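Side-chain contact in lipase (Rhizopus niveus, PDB 1LGY), which hydrolyses the ester bonds of triglycerides and their partial glycerides, with a strong preference for the 1 and 3 positions: residues A110-S115 with P178-P183. Sequence-based numbering, arbitrary orientation.
Sequences AGFLSS and PRVGNP
Phe112, in the first turn of helix 110-133, reaches over to Pro178, Arg179 and Val180 in the loop that follows strand 170-175 of the alpha/beta-hydrolase fold. The apolar part of the contact is made mainly by the CE2-CZ side of the phenyl ring, with CZ of Phe112 3.7 Å and CE2 3.8 Å from CG of Pro178. The proline ring meets the phenyl ring at a slant. Val180 adds a looser touch, its CG2 4.4 Å from CD2 of Phe112. CG of Phe112 is anti to the carbonyl carbon (chi1 -64°), and in this setting CE2 and CZ are the ring atoms closest to the loop. Leu146 and Ala149 of helix 146-161 also touch Phe112, and His109 stacks on its ring. The contact is buried and lies close to the active site, the side chain of Pro178 coming within about 5 Å of that of the catalytic Ser145.

The polar approach is to the ring's rim, where the carbonyl O of Arg179 lies in the ring plane, 3.3 Å from CE2 of Phe112. The arginine's side chain heads elsewhere, to a salt bridge with Glu240. Within the helix, Gly111 O accepts three hydrogen bonds, from Ser115 N at 2.9 Å and from OG of Ser114 and Ser115.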
# COMPACT_ATOMS: atom_id res chain seq x y z
N ALA A 110 -14.46 -7.09 4.73
CA ALA A 110 -15.40 -7.32 3.65
C ALA A 110 -15.45 -6.31 2.50
O ALA A 110 -15.58 -6.75 1.37
CB ALA A 110 -16.81 -7.41 4.20
N GLY A 111 -15.40 -4.98 2.69
CA GLY A 111 -15.51 -4.07 1.55
C GLY A 111 -14.24 -3.98 0.73
O GLY A 111 -14.31 -3.82 -0.49
N PHE A 112 -13.07 -4.12 1.38
CA PHE A 112 -11.79 -3.94 0.71
C PHE A 112 -11.58 -5.16 -0.15
O PHE A 112 -11.12 -5.01 -1.27
CB PHE A 112 -10.64 -3.83 1.69
CG PHE A 112 -10.55 -2.65 2.66
CD1 PHE A 112 -11.27 -1.48 2.49
CD2 PHE A 112 -9.71 -2.78 3.77
CE1 PHE A 112 -11.15 -0.45 3.44
CE2 PHE A 112 -9.59 -1.75 4.71
CZ PHE A 112 -10.32 -0.58 4.54
N LEU A 113 -11.91 -6.36 0.33
CA LEU A 113 -11.90 -7.54 -0.49
C LEU A 113 -12.93 -7.40 -1.61
O LEU A 113 -12.50 -7.65 -2.73
CB LEU A 113 -12.22 -8.76 0.36
CG LEU A 113 -12.04 -10.00 -0.44
CD1 LEU A 113 -10.59 -10.23 -0.83
CD2 LEU A 113 -12.57 -11.11 0.39
N SER A 114 -14.22 -7.03 -1.49
CA SER A 114 -15.03 -6.81 -2.68
C SER A 114 -14.53 -5.72 -3.62
O SER A 114 -14.77 -5.82 -4.81
CB SER A 114 -16.51 -6.46 -2.37
OG SER A 114 -16.78 -5.21 -1.74
N SER A 115 -13.82 -4.68 -3.20
CA SER A 115 -13.21 -3.76 -4.16
C SER A 115 -12.06 -4.46 -4.85
O SER A 115 -11.77 -4.20 -6.01
CB SER A 115 -12.67 -2.57 -3.50
OG SER A 115 -13.75 -1.91 -2.87
N PRO A 178 -4.91 1.39 6.10
CA PRO A 178 -5.80 0.80 7.07
C PRO A 178 -5.48 -0.64 7.35
O PRO A 178 -4.84 -1.31 6.53
CB PRO A 178 -7.18 0.94 6.48
CG PRO A 178 -6.95 0.94 5.00
CD PRO A 178 -5.69 1.80 4.93
N ARG A 179 -5.97 -1.15 8.48
CA ARG A 179 -5.87 -2.60 8.72
C ARG A 179 -6.81 -3.32 7.75
O ARG A 179 -7.81 -2.78 7.26
CB ARG A 179 -6.27 -2.98 10.10
CG ARG A 179 -5.41 -2.32 11.10
CD ARG A 179 -5.91 -2.65 12.47
NE ARG A 179 -4.92 -2.31 13.46
CZ ARG A 179 -5.08 -1.29 14.27
NH1 ARG A 179 -6.16 -0.50 14.21
NH2 ARG A 179 -4.18 -1.06 15.21
N VAL A 180 -6.42 -4.57 7.47
CA VAL A 180 -7.10 -5.37 6.49
C VAL A 180 -7.64 -6.68 7.05
O VAL A 180 -8.66 -7.15 6.59
CB VAL A 180 -6.12 -5.64 5.35
CG1 VAL A 180 -6.81 -6.45 4.27
CG2 VAL A 180 -5.69 -4.34 4.65
N GLY A 181 -7.03 -7.30 8.03
CA GLY A 181 -7.52 -8.62 8.39
C GLY A 181 -7.38 -8.91 9.86
O GLY A 181 -6.79 -8.13 10.58
N ASN A 182 -7.92 -10.06 10.24
CA ASN A 182 -7.91 -10.60 11.59
C ASN A 182 -6.54 -11.18 12.00
O ASN A 182 -5.64 -11.19 11.14
CB ASN A 182 -9.01 -11.66 11.64
CG ASN A 182 -8.61 -12.96 10.94
OD1 ASN A 182 -8.89 -14.05 11.42
ND2 ASN A 182 -7.92 -12.91 9.81
N PRO A 183 -6.25 -11.65 13.22
CA PRO A 183 -4.91 -12.12 13.55
C PRO A 183 -4.37 -13.27 12.71
O PRO A 183 -3.19 -13.21 12.37
CB PRO A 183 -5.02 -12.44 15.03
CG PRO A 183 -6.11 -11.51 15.54
CD PRO A 183 -7.09 -11.57 14.42